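Local coordinates for protein beta-glucanase (Bacteroides thetaiotaomicron, PDB 6EUG) that probably hydrolyses beta-1,3-galactosidic bonds of arabinogalactan through this family 43 glycoside hydrolase domain, one part of a longer enzyme, at residues N44-G49 with D338-K343; F60-P65 with M109-V114; G74-S79 with E89-A94; V124-L129 with M215-D220. All blocks are in the same frame, centred on the assembly; numbering follows the deposited sequence.

How the contacts relate
The four contacts lie in a five-bladed beta-propeller, the fold of family 43 glycosidases. Contacts 1, 2 and 3 share the sheet 48-94: contact 1 joins its inner end to the last blade, contact 2 sets its second strand against the first strand of the next blade, and contact 3 is its outer hairpin. Contact 4 repeats the blade-to-blade step, from strand 122-130 to strand 215-219. Centres of contacts 1 and 2, and of 2 and 3, are about 9 Å apart; the centre of contact 4 lies about 11 Å from that of contact 2. Along the chain contact 1 spans the others, contact 3 falls within contact 2, and contact 4 follows; contact 1 joins first and last blades beside the glucoimidazole pocket.

Contact 1. Residues N44-G49 with D338-K343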
loop_
_atom_site.group_PDB
_atom_site.type_symbol
_atom_site.label_atom_id
_atom_site.label_comp_id
_atom_site.label_asym_id
_atom_site.label_seq_id
_atom_site.Cartn_x
_atom_site.Cartn_y
_atom_site.Cartn_z
ATOM N N ASN A 44 11.987 -8.775 10.146
ATOM C CA ASN A 44 11.054 -7.761 10.648
ATOM C C ASN A 44 10.841 -6.698 9.559
ATOM O O ASN A 44 11.527 -5.689 9.532
ATOM C CB ASN A 44 11.638 -7.176 11.963
ATOM C CG ASN A 44 10.634 -6.342 12.764
ATOM O OD1 ASN A 44 9.489 -6.123 12.349
ATOM N ND2 ASN A 44 11.056 -5.927 13.970
ATOM N N ALA A 45 9.878 -6.963 8.650
ATOM C CA ALA A 45 9.607 -6.142 7.471
ATOM C C ALA A 45 8.146 -6.330 7.051
ATOM O O ALA A 45 7.837 -6.899 5.990
ATOM C CB ALA A 45 10.526 -6.490 6.319
ATOM N N HIS A 46 7.264 -5.775 7.875
ATOM C CA HIS A 46 5.794 -5.984 7.721
ATOM C C HIS A 46 5.159 -4.882 6.816
ATOM O O HIS A 46 5.695 -3.779 6.682
ATOM C CB HIS A 46 5.143 -6.060 9.136
ATOM C CG HIS A 46 5.863 -6.973 10.085
ATOM N ND1 HIS A 46 5.606 -8.336 10.188
ATOM C CD2 HIS A 46 6.928 -6.736 10.894
ATOM C CE1 HIS A 46 6.454 -8.876 11.047
ATOM N NE2 HIS A 46 7.289 -7.938 11.461
ATOM N N GLY A 47 4.014 -5.168 6.201
ATOM C CA GLY A 47 3.396 -4.224 5.274
ATOM C C GLY A 47 4.327 -3.819 4.134
ATOM O O GLY A 47 4.310 -2.669 3.681
ATOM N N GLY A 48 5.133 -4.774 3.663
ATOM C CA GLY A 48 6.295 -4.446 2.834
ATOM C C GLY A 48 6.077 -4.456 1.330
ATOM O O GLY A 48 4.950 -4.530 0.822
ATOM N N GLY A 49 7.181 -4.289 0.635
ATOM C CA GLY A 49 7.267 -4.435 -0.825
ATOM C C GLY A 49 8.716 -4.590 -1.254
ATOM O O GLY A 49 9.614 -4.389 -0.430
ATOM N N ASP A 338 0.687 -10.137 4.654
ATOM C CA ASP A 338 1.023 -10.231 6.096
ATOM C C ASP A 338 0.027 -11.139 6.815
ATOM O O ASP A 338 -1.178 -11.132 6.466
ATOM C CB ASP A 338 1.000 -8.842 6.728
ATOM C CG ASP A 338 2.068 -7.954 6.156
ATOM O OD1 ASP A 338 3.290 -8.223 6.411
ATOM O OD2 ASP A 338 1.693 -6.994 5.453
ATOM N N MET A 339 0.502 -11.940 7.781
ATOM C CA MET A 339 -0.380 -12.687 8.689
ATOM C C MET A 339 -0.251 -12.055 10.092
ATOM O O MET A 339 0.686 -12.372 10.836
ATOM C CB MET A 339 0.035 -14.165 8.663
ATOM C CG MET A 339 -0.923 -15.157 9.284
ATOM S SD MET A 339 -0.298 -16.862 9.221
ATOM C CE MET A 339 0.206 -16.904 7.584
ATOM N N TRP A 340 -1.143 -11.117 10.419
ATOM C CA TRP A 340 -0.935 -10.233 11.562
ATOM C C TRP A 340 -1.221 -10.954 12.889
ATOM O O TRP A 340 -2.227 -11.680 12.996
ATOM C CB TRP A 340 -1.829 -8.988 11.490
ATOM C CG TRP A 340 -1.566 -8.072 10.322
ATOM C CD1 TRP A 340 -2.389 -7.866 9.278
ATOM C CD2 TRP A 340 -0.429 -7.230 10.119
ATOM N NE1 TRP A 340 -1.845 -6.952 8.425
ATOM C CE2 TRP A 340 -0.614 -6.583 8.892
ATOM C CE3 TRP A 340 0.772 -7.034 10.824
ATOM C CZ2 TRP A 340 0.286 -5.670 8.394
ATOM C CZ3 TRP A 340 1.676 -6.118 10.350
ATOM C CH2 TRP A 340 1.458 -5.467 9.109
ATOM N N ARG A 341 -0.344 -10.723 13.877
ATOM C CA ARG A 341 -0.540 -11.177 15.278
ATOM C C ARG A 341 -0.604 -9.940 16.168
ATOM O O ARG A 341 0.421 -9.461 16.666
ATOM C CB ARG A 341 0.594 -12.091 15.721
ATOM C CG ARG A 341 0.572 -13.398 14.975
ATOM C CD ARG A 341 1.552 -14.391 15.538
ATOM N NE ARG A 341 1.392 -15.683 14.868
ATOM C CZ ARG A 341 1.675 -16.867 15.402
ATOM N NH1 ARG A 341 2.143 -16.981 16.653
ATOM N NH2 ARG A 341 1.476 -17.953 14.671
ATOM N N PRO A 342 -1.795 -9.371 16.336
ATOM C CA PRO A 342 -1.888 -8.047 17.024
ATOM C C PRO A 342 -1.382 -8.026 18.488
ATOM O O PRO A 342 -0.942 -6.985 18.965
ATOM C CB PRO A 342 -3.380 -7.709 16.949
ATOM C CG PRO A 342 -4.069 -8.988 16.635
ATOM C CD PRO A 342 -3.103 -9.867 15.899
ATOM N N LYS A 343 -1.431 -9.176 19.160
ATOM C CA LYS A 343 -0.927 -9.310 20.531
ATOM C C LYS A 343 0.639 -9.334 20.608
ATOM O O LYS A 343 1.199 -9.119 21.681
ATOM C CB LYS A 343 -1.547 -10.553 21.190
HETATM O O HOH W 1 5.395 -7.796 4.539
HETATM O O HOH W 2 3.701 -9.663 8.697
#
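The carboxylate of Asp338 reaches across to the backbone of His46 and Gly47, and its two oxygens do most of the polar work. Gly47 N donates to OD1 of Asp338 at 3.1 Å, fairly straight at 158°, and also makes a weaker, more bent bond to OD2 of the same residue. OD1 accepts hydrogen bonds from two waters besides. One of these, 2.8 Å from Asp338 OD1, also donates to Ala45 O and accepts from Gly48 N, so it serves three groups. The other bridges OD1 to the ring nitrogen ND1 of His46, which it meets in the ring plane. Asp338 suits this buried place because a short acid can accept all these bonds at once, and Gly47 suits the turn because its phi is positive (56°). Alongside, CB of His46 packs against Trp340, 3.7 Å from CZ3 of its indole, while CB of Asp338 lies above one face of that indole, toward its rim. The indole NE1 is satisfied by Gln320 of the ligand pocket. The side chain of Trp340 comes within about 5 Å of glucoimidazole at its nearest atoms. Such a junction of first and last blades beside the pocket is typical of beta-propeller ring closure.

Contact 2. Residues F60-P65 with M109-V114. With GIM (glucoimidazole), chain B.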
loop_
_atom_site.group_PDB
_atom_site.type_symbol
_atom_site.label_atom_id
_atom_site.label_comp_id
_atom_site.label_asym_id
_atom_site.label_seq_id
_atom_site.Cartn_x
_atom_site.Cartn_y
_atom_site.Cartn_z
ATOM N N PHE A 60 11.709 -3.779 1.702
ATOM C CA PHE A 60 11.442 -2.751 2.717
ATOM C C PHE A 60 10.168 -3.043 3.482
ATOM O O PHE A 60 9.168 -3.475 2.868
ATOM C CB PHE A 60 11.331 -1.364 2.067
ATOM C CG PHE A 60 12.483 -1.018 1.154
ATOM C CD1 PHE A 60 12.500 -1.421 -0.200
ATOM C CD2 PHE A 60 13.629 -0.364 1.671
ATOM C CE1 PHE A 60 13.587 -1.123 -1.023
ATOM C CE2 PHE A 60 14.703 -0.061 0.847
ATOM C CZ PHE A 60 14.686 -0.450 -0.499
ATOM N N GLY A 61 10.154 -2.776 4.804
ATOM C CA GLY A 61 8.913 -2.945 5.573
ATOM C C GLY A 61 8.988 -2.270 6.946
ATOM O O GLY A 61 10.048 -1.727 7.352
ATOM N N GLU A 62 7.866 -2.341 7.663
ATOM C CA GLU A 62 7.728 -1.790 9.035
ATOM C C GLU A 62 8.561 -2.612 10.020
ATOM O O GLU A 62 8.496 -3.870 10.006
ATOM C CB GLU A 62 6.279 -1.881 9.471
ATOM C CG GLU A 62 5.276 -1.203 8.565
ATOM C CD GLU A 62 3.870 -1.781 8.652
ATOM O OE1 GLU A 62 3.002 -1.293 7.899
ATOM O OE2 GLU A 62 3.626 -2.705 9.489
ATOM N N HIS A 63 9.385 -1.937 10.830
ATOM C CA HIS A 63 9.993 -2.563 11.993
ATOM C C HIS A 63 8.958 -2.494 13.140
ATOM O O HIS A 63 8.614 -1.408 13.608
ATOM C CB HIS A 63 11.306 -1.843 12.359
ATOM C CG HIS A 63 12.028 -2.440 13.503
ATOM N ND1 HIS A 63 11.528 -2.423 14.789
ATOM C CD2 HIS A 63 13.266 -2.993 13.581
ATOM C CE1 HIS A 63 12.419 -2.965 15.601
ATOM N NE2 HIS A 63 13.465 -3.347 14.894
ATOM N N ARG A 64 8.400 -3.647 13.508
ATOM C CA ARG A 64 7.375 -3.718 14.523
ATOM C C ARG A 64 7.953 -4.171 15.860
ATOM O O ARG A 64 8.864 -5.006 15.889
ATOM C CB ARG A 64 6.217 -4.658 14.121
ATOM C CG ARG A 64 5.322 -4.161 12.980
ATOM C CD ARG A 64 4.436 -2.992 13.382
ATOM N NE ARG A 64 3.508 -2.640 12.312
ATOM C CZ ARG A 64 2.378 -1.951 12.470
ATOM N NH1 ARG A 64 1.604 -1.709 11.420
ATOM N NH2 ARG A 64 1.987 -1.533 13.678
ATOM N N PRO A 65 7.340 -3.708 16.971
ATOM C CA PRO A 65 7.711 -4.109 18.317
ATOM C C PRO A 65 7.094 -5.470 18.737
ATOM O O PRO A 65 6.086 -5.913 18.160
ATOM C CB PRO A 65 7.167 -2.944 19.150
ATOM C CG PRO A 65 5.948 -2.528 18.472
ATOM C CD PRO A 65 6.294 -2.654 16.996
ATOM N N MET A 109 4.616 4.901 11.212
ATOM C CA MET A 109 5.142 4.749 9.863
ATOM C C MET A 109 4.713 3.368 9.364
ATOM O O MET A 109 5.169 2.349 9.904
ATOM C CB MET A 109 6.667 4.845 9.922
ATOM C CG MET A 109 7.188 6.215 10.343
ATOM S SD MET A 109 8.964 6.105 10.519
ATOM C CE MET A 109 9.571 7.522 9.617
ATOM N N GLU A 110 3.823 3.342 8.356
ATOM C CA GLU A 110 3.238 2.099 7.802
ATOM C C GLU A 110 3.296 1.979 6.271
ATOM O O GLU A 110 3.349 2.982 5.539
ATOM C CB GLU A 110 1.780 1.913 8.260
ATOM C CG GLU A 110 1.665 1.673 9.760
ATOM C CD GLU A 110 0.246 1.520 10.294
ATOM O OE1 GLU A 110 -0.746 1.637 9.516
ATOM O OE2 GLU A 110 0.115 1.317 11.541
ATOM N N ARG A 111 3.345 0.726 5.832
ATOM C CA ARG A 111 3.184 0.354 4.435
ATOM C C ARG A 111 4.139 1.070 3.484
ATOM O O ARG A 111 3.741 1.537 2.420
ATOM C CB ARG A 111 1.701 0.444 4.019
ATOM C CG ARG A 111 0.804 -0.556 4.734
ATOM C CD ARG A 111 -0.631 -0.660 4.193
ATOM N NE ARG A 111 -1.405 -1.600 5.013
ATOM C CZ ARG A 111 -1.368 -2.936 4.913
ATOM N NH1 ARG A 111 -0.688 -3.546 3.958
ATOM N NH2 ARG A 111 -2.079 -3.699 5.759
ATOM N N PRO A 112 5.452 1.072 3.820
ATOM C CA PRO A 112 6.397 1.710 2.915
ATOM C C PRO A 112 6.507 1.042 1.548
ATOM O O PRO A 112 6.378 -0.192 1.443
ATOM C CB PRO A 112 7.735 1.542 3.650
ATOM C CG PRO A 112 7.562 0.217 4.367
ATOM C CD PRO A 112 6.131 0.261 4.847
ATOM N N LYS A 113 6.808 1.835 0.536
ATOM C CA LYS A 113 7.100 1.350 -0.820
ATOM C C LYS A 113 8.223 2.186 -1.413
ATOM O O LYS A 113 8.295 3.381 -1.178
ATOM C CB LYS A 113 5.869 1.411 -1.742
ATOM C CG LYS A 113 4.600 0.740 -1.164
ATOM C CD LYS A 113 4.732 -0.781 -1.168
ATOM C CE LYS A 113 3.564 -1.447 -0.469
ATOM N NZ LYS A 113 3.563 -1.184 1.030
ATOM N N VAL A 114 9.076 1.536 -2.197
ATOM C CA VAL A 114 10.193 2.200 -2.891
ATOM C C VAL A 114 10.127 1.930 -4.389
ATOM O O VAL A 114 9.954 0.759 -4.801
ATOM C CB VAL A 114 11.584 1.745 -2.323
ATOM C CG1 VAL A 114 12.728 2.462 -2.991
ATOM C CG2 VAL A 114 11.657 1.997 -0.816
HETATM C C1 GIM B . -5.321 -1.527 9.098
HETATM C C2 GIM B . -4.240 -1.344 8.103
HETATM N N10 GIM B . -5.170 -1.557 10.433
HETATM C C3 GIM B . -2.874 -1.577 8.773
HETATM C C4 GIM B . -2.849 -0.845 10.148
HETATM C C5 GIM B . -3.850 -1.489 11.120
HETATM C C6 GIM B . -3.949 -0.754 12.455
HETATM C C7 GIM B . -7.327 -1.764 9.963
HETATM C C8 GIM B . -6.402 -1.721 10.987
HETATM N N1 GIM B . -6.640 -1.645 8.805
HETATM O O3 GIM B . -1.814 -1.058 7.956
HETATM O O2 GIM B . -4.560 -2.134 6.926
HETATM O O4 GIM B . -3.103 0.580 10.054
HETATM O O6 GIM B . -4.555 0.523 12.280
#
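Gly61 lies opposite Pro112, and Glu62 opposite Glu110, where strands 60-62 and 109-114 run antiparallel (175°) with their axes 6.0 Å apart, each belonging to its own sheet. At one end Val114 sets CG2 squarely over a face of the Phe60 ring, 3.5 Å from the centroid, a CH-pi contact. Pro112 then packs its CG on the backbone of Gly61, 3.6 Å from Gly61 CA. The two strands belong to neighbouring blades of the propeller, and their polar end forms part of the sugar pocket. There Glu62, extended beyond CG, uses the anti lone pair of OE1 to accept from Arg111 N at 2.9 Å. Its other oxygen, OE2, is gripped side-on by NE and NH1 of Arg64, both from the same face of the carboxylate, with NE at 2.8 Å. The bend of Arg64 at chi2 (-71°) turns the guanidinium back to Glu62, and NH1 also makes a weak salt bridge to Glu110 OE2, itself bonded to Tyr136. Glu110 offers OE1 to the ligand, accepting from O4 of glucoimidazole at 2.6 Å and more loosely from O3. Arg111 NH2 donates to O2 of glucoimidazole at 3.2 Å, while its NE bonds O3 weakly.

Contact 3. Residues G74-S79 with E89-A94; sequences GINCYS and EGIALA
Ile75 pairs with both Ala92 and Leu93, a classic beta bulge in the antiparallel hairpin of strands 74-80 and 87-94. Its amide points almost straight at the opposite carbonyl, Ile75 N to Leu93 O being 2.9 Å at 174°. Its own carbonyl takes two amides: Ala92 N at 2.8 Å from Ile75 O and, weakly, Leu93 N. This is the compact end. Ile75 and Leu93 put their side chains on the same face, CB to CB 4.2 Å, and Cys77 follows there, its CB 4.1 Å from that of Ala92, whose single methyl suits the narrow space. Gly74 fits because its phi is positive (121°) and a CB would collide with Leu93 O, which instead receives a CA-H...O contact from Gly74 CA at 3.4 Å.

The other end is looser and wetter, with Glu89, Gly90 and Ile91 all partly exposed. A water on the Asn76 side donates to Asn76 OD1 (2.8 Å) and Cys77 O and accepts from Gly90 N, next to the direct bond from Cys77 N to Gly90 O (3.1 Å). Asn76 ND2 is held outside the hairpin by Asn44 O. Glu89 bends at chi2 (-82°), which folds its carboxylate back to Ser79, whose OG donates to the anti lone pair of OE2 at 2.6 Å. Glu89 N to Cys77 O joins the backbones here.

Strand 74-80 is flanked within its sheet by strand 56-62, while strand 87-94 forms the blade's outer edge. From the compact face, Ile75 and Leu93 pack onto Met109 of strand 108-117 and Met125 of strand 122-130 in the adjoining blade.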
loop_
_atom_site.group_PDB
_atom_site.type_symbol
_atom_site.label_atom_id
_atom_site.label_comp_id
_atom_site.label_asym_id
_atom_site.label_seq_id
_atom_site.Cartn_x
_atom_site.Cartn_y
_atom_site.Cartn_z
ATOM N N GLY A 74 11.480 2.732 12.756
ATOM C CA GLY A 74 11.223 3.188 11.362
ATOM C C GLY A 74 11.050 2.049 10.366
ATOM O O GLY A 74 10.335 1.046 10.650
ATOM N N ILE A 75 11.624 2.245 9.175
ATOM C CA ILE A 75 11.479 1.332 8.036
ATOM C C ILE A 75 12.760 0.505 7.860
ATOM O O ILE A 75 13.861 1.069 7.653
ATOM C CB ILE A 75 11.178 2.132 6.750
ATOM C CG1 ILE A 75 9.899 3.011 6.891
ATOM C CG2 ILE A 75 11.128 1.209 5.527
ATOM C CD1 ILE A 75 8.638 2.275 7.366
ATOM N N ASN A 76 12.611 -0.814 7.929
ATOM C CA ASN A 76 13.724 -1.791 7.864
ATOM C C ASN A 76 13.958 -2.225 6.418
ATOM O O ASN A 76 13.029 -2.137 5.597
ATOM C CB ASN A 76 13.341 -3.012 8.744
ATOM C CG ASN A 76 14.497 -3.622 9.521
ATOM O OD1 ASN A 76 15.627 -3.125 9.524
ATOM N ND2 ASN A 76 14.191 -4.699 10.249
ATOM N N CYS A 77 15.166 -2.707 6.109
ATOM C CA CYS A 77 15.530 -3.233 4.777
ATOM C C CYS A 77 16.352 -4.539 4.847
ATOM O O CYS A 77 17.311 -4.636 5.649
ATOM C CB CYS A 77 16.342 -2.195 4.027
ATOM S SG CYS A 77 16.983 -2.607 2.396
ATOM N N TYR A 78 16.004 -5.481 3.967
ATOM C CA TYR A 78 16.747 -6.754 3.746
ATOM C C TYR A 78 17.103 -6.894 2.268
ATOM O O TYR A 78 16.342 -6.424 1.404
ATOM C CB TYR A 78 15.922 -7.962 4.218
ATOM C CG TYR A 78 15.613 -7.951 5.725
ATOM C CD1 TYR A 78 14.586 -7.173 6.254
ATOM C CD2 TYR A 78 16.403 -8.646 6.626
ATOM C CE1 TYR A 78 14.303 -7.151 7.618
ATOM C CE2 TYR A 78 16.151 -8.618 8.004
ATOM C CZ TYR A 78 15.106 -7.855 8.510
ATOM O OH TYR A 78 14.796 -7.798 9.884
ATOM N N SER A 79 18.206 -7.605 1.967
ATOM C CA SER A 79 18.623 -7.809 0.550
ATOM C C SER A 79 18.863 -9.297 0.248
ATOM O O SER A 79 19.101 -10.064 1.176
ATOM C CB SER A 79 19.871 -7.000 0.196
ATOM O OG SER A 79 21.006 -7.453 0.917
ATOM N N GLU A 89 20.107 -5.240 6.129
ATOM C CA GLU A 89 20.802 -4.014 5.712
ATOM C C GLU A 89 20.595 -2.852 6.690
ATOM O O GLU A 89 21.141 -1.760 6.475
ATOM C CB GLU A 89 20.347 -3.578 4.307
ATOM C CG GLU A 89 20.614 -4.578 3.186
ATOM C CD GLU A 89 22.022 -4.526 2.640
ATOM O OE1 GLU A 89 22.764 -3.604 3.009
ATOM O OE2 GLU A 89 22.403 -5.416 1.834
ATOM N N GLY A 90 19.832 -3.078 7.760
ATOM C CA GLY A 90 19.561 -2.032 8.745
ATOM C C GLY A 90 18.352 -1.192 8.401
ATOM O O GLY A 90 17.637 -1.462 7.409
ATOM N N ILE A 91 18.144 -0.177 9.230
ATOM C CA ILE A 91 17.018 0.753 9.107
ATOM C C ILE A 91 17.309 1.751 7.988
ATOM O O ILE A 91 18.272 2.512 8.071
ATOM C CB ILE A 91 16.773 1.501 10.432
ATOM C CG1 ILE A 91 16.313 0.503 11.522
ATOM C CG2 ILE A 91 15.761 2.635 10.236
ATOM C CD1 ILE A 91 14.902 -0.060 11.355
ATOM N N ALA A 92 16.486 1.712 6.941
ATOM C CA ALA A 92 16.628 2.534 5.724
ATOM C C ALA A 92 16.079 3.941 5.935
ATOM O O ALA A 92 16.638 4.907 5.424
ATOM C CB ALA A 92 15.885 1.882 4.548
ATOM N N LEU A 93 14.943 4.063 6.636
ATOM C CA LEU A 93 14.402 5.399 7.025
ATOM C C LEU A 93 14.104 5.353 8.514
ATOM O O LEU A 93 13.149 4.698 8.956
ATOM C CB LEU A 93 13.124 5.793 6.282
ATOM C CG LEU A 93 12.534 7.189 6.639
ATOM C CD1 LEU A 93 13.411 8.357 6.200
ATOM C CD2 LEU A 93 11.156 7.333 5.998
ATOM N N ALA A 94 14.947 6.051 9.273
ATOM C CA ALA A 94 14.849 6.090 10.735
ATOM C C ALA A 94 13.898 7.176 11.255
ATOM O O ALA A 94 13.829 8.286 10.700
ATOM C CB ALA A 94 16.238 6.351 11.305
HETATM O O HOH W 3 17.484 -4.944 8.403
#

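Contact 4. Residues V124-L129 with M215-D220; sequences VMWLHL and MTLFVD
Met215 and Leu217 press onto Trp126 and its neighbours in an apolar packing contact between two adjacent blades. Strand 215-219 is the first strand of its sheet, and strand 122-130 the second strand of the sheet before it. The segments run roughly antiparallel (163°), and their axes come no closer than 7.3 Å, a spacing bridged by side chains. Leu217 crosses Trp126 at about a right angle and brings both methyls to the five-membered part of the indole, with CD1 and CD2 of Leu217 3.7 and 3.8 Å from Trp126 CD1. Both methyls come at the CG-CD1 bond from one side, while the rest of the indole leads on toward His249 and bonds Tyr246 O through NE1. Packing of this kind, in which bulky apolar residues fill the wedge between successive sheets, is how the blades of a beta-propeller hold together.

Met215 comes in next to Leu217, farther along strand 122-130, toward Leu127 and His128. Its CG stands between backbone N and carbonyl carbon (chi1 57°), and the chain bends again at chi2 and chi3, which lays the thioether along the opposite backbone. There SD sits 3.5 Å from Leu127 C, and CE touches Trp126 at 3.7 Å from its O and 3.8 Å from its CB. Methionine's flexible, unbranched chain suits a place where it must bend to lie along a backbone. CG of Met215 approaches CB of His128, whose NE2 is hydrogen-bonded to Glu130 OE2. The side chain of His128 comes within about 5 Å of glucoimidazole at nearest atoms, and Asp214 belongs to that pocket.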
loop_
_atom_site.group_PDB
_atom_site.type_symbol
_atom_site.label_atom_id
_atom_site.label_comp_id
_atom_site.label_asym_id
_atom_site.label_seq_id
_atom_site.Cartn_x
_atom_site.Cartn_y
_atom_site.Cartn_z
ATOM N N VAL A 124 13.051 6.528 -4.466
ATOM C CA VAL A 124 12.030 7.332 -3.822
ATOM C C VAL A 124 11.116 6.412 -2.989
ATOM O O VAL A 124 10.487 5.485 -3.539
ATOM C CB VAL A 124 11.202 8.095 -4.875
ATOM C CG1 VAL A 124 10.159 8.974 -4.187
ATOM C CG2 VAL A 124 12.132 8.910 -5.796
ATOM N N MET A 125 11.057 6.683 -1.682
ATOM C CA MET A 125 10.176 5.985 -0.707
ATOM C C MET A 125 8.943 6.827 -0.366
ATOM O O MET A 125 9.066 8.011 -0.019
ATOM C CB MET A 125 10.936 5.682 0.587
ATOM C CG MET A 125 10.204 4.764 1.560
ATOM S SD MET A 125 11.065 4.569 3.143
ATOM C CE MET A 125 12.385 3.425 2.697
ATOM N N TRP A 126 7.757 6.212 -0.477
ATOM C CA TRP A 126 6.530 6.799 0.045
ATOM C C TRP A 126 6.024 5.884 1.152
ATOM O O TRP A 126 6.234 4.658 1.108
ATOM C CB TRP A 126 5.450 6.954 -1.055
ATOM C CG TRP A 126 5.707 8.126 -2.024
ATOM C CD1 TRP A 126 6.491 8.110 -3.128
ATOM C CD2 TRP A 126 5.131 9.445 -1.966
ATOM N NE1 TRP A 126 6.459 9.323 -3.756
ATOM C CE2 TRP A 126 5.602 10.154 -3.094
ATOM C CE3 TRP A 126 4.249 10.083 -1.091
ATOM C CZ2 TRP A 126 5.270 11.493 -3.337
ATOM C CZ3 TRP A 126 3.901 11.407 -1.337
ATOM C CH2 TRP A 126 4.414 12.097 -2.465
ATOM N N LEU A 127 5.369 6.475 2.147
ATOM C CA LEU A 127 4.809 5.700 3.263
ATOM C C LEU A 127 3.609 6.423 3.884
ATOM O O LEU A 127 3.448 7.625 3.687
ATOM C CB LEU A 127 5.907 5.404 4.289
ATOM C CG LEU A 127 6.524 6.654 4.922
ATOM C CD1 LEU A 127 6.734 6.427 6.403
ATOM C CD2 LEU A 127 7.830 7.084 4.267
ATOM N N HIS A 128 2.800 5.680 4.654
ATOM C CA HIS A 128 1.710 6.222 5.478
ATOM C C HIS A 128 2.293 6.738 6.781
ATOM O O HIS A 128 2.939 5.999 7.478
ATOM C CB HIS A 128 0.699 5.081 5.720
ATOM C CG HIS A 128 -0.429 5.396 6.670
ATOM N ND1 HIS A 128 -1.215 4.398 7.217
ATOM C CD2 HIS A 128 -0.909 6.569 7.165
ATOM C CE1 HIS A 128 -2.102 4.943 8.032
ATOM N NE2 HIS A 128 -1.946 6.257 8.013
ATOM N N LEU A 129 2.086 8.036 7.057
ATOM C CA LEU A 129 2.531 8.691 8.281
ATOM C C LEU A 129 1.346 9.192 9.115
ATOM O O LEU A 129 0.432 9.808 8.576
ATOM C CB LEU A 129 3.431 9.899 7.947
ATOM C CG LEU A 129 3.974 10.721 9.140
ATOM C CD1 LEU A 129 4.947 9.911 9.991
ATOM C CD2 LEU A 129 4.662 11.978 8.633
ATOM N N MET A 215 -1.666 2.448 1.504
ATOM C CA MET A 215 -1.177 2.917 0.186
ATOM C C MET A 215 -0.195 1.982 -0.505
ATOM O O MET A 215 0.413 1.095 0.110
ATOM C CB MET A 215 -0.526 4.310 0.335
ATOM C CG MET A 215 0.628 4.417 1.339
ATOM S SD MET A 215 2.038 5.461 0.892
ATOM C CE MET A 215 2.807 4.368 -0.323
ATOM N N THR A 216 -0.038 2.214 -1.822
ATOM C CA THR A 216 1.021 1.638 -2.578
ATOM C C THR A 216 1.435 2.569 -3.722
ATOM O O THR A 216 0.907 3.695 -3.852
ATOM C CB THR A 216 0.677 0.222 -3.049
ATOM O OG1 THR A 216 1.867 -0.451 -3.496
ATOM C CG2 THR A 216 -0.398 0.214 -4.171
ATOM N N LEU A 217 2.427 2.100 -4.474
ATOM C CA LEU A 217 2.995 2.802 -5.654
ATOM C C LEU A 217 3.046 1.887 -6.846
ATOM O O LEU A 217 3.226 0.670 -6.686
ATOM C CB LEU A 217 4.432 3.292 -5.369
ATOM C CG LEU A 217 4.666 4.281 -4.220
ATOM C CD1 LEU A 217 6.168 4.526 -3.946
ATOM C CD2 LEU A 217 3.961 5.615 -4.447
ATOM N N PHE A 218 2.971 2.472 -8.046
ATOM C CA PHE A 218 3.148 1.697 -9.282
ATOM C C PHE A 218 3.801 2.543 -10.362
ATOM O O PHE A 218 3.338 3.656 -10.617
ATOM C CB PHE A 218 1.814 1.125 -9.820
ATOM C CG PHE A 218 2.000 0.178 -10.996
ATOM C CD1 PHE A 218 2.496 -1.103 -10.799
ATOM C CD2 PHE A 218 1.726 0.580 -12.285
ATOM C CE1 PHE A 218 2.697 -1.963 -11.860
ATOM C CE2 PHE A 218 1.922 -0.280 -13.359
ATOM C CZ PHE A 218 2.407 -1.553 -13.154
ATOM N N VAL A 219 4.882 2.019 -10.955
ATOM C CA VAL A 219 5.526 2.642 -12.125
ATOM C C VAL A 219 5.004 1.991 -13.431
ATOM O O VAL A 219 5.193 0.778 -13.688
ATOM C CB VAL A 219 7.077 2.543 -12.094
ATOM C CG1 VAL A 219 7.677 3.246 -13.332
ATOM C CG2 VAL A 219 7.662 3.134 -10.824
ATOM N N ASP A 220 4.359 2.799 -14.240
ATOM C CA ASP A 220 3.757 2.323 -15.497
ATOM C C ASP A 220 4.795 2.255 -16.634
ATOM O O ASP A 220 5.965 2.678 -16.484
ATOM C CB ASP A 220 2.574 3.233 -15.841
ATOM C CG ASP A 220 1.461 2.534 -16.624
ATOM O OD1 ASP A 220 1.576 1.348 -17.007
ATOM O OD2 ASP A 220 0.489 3.248 -16.937
#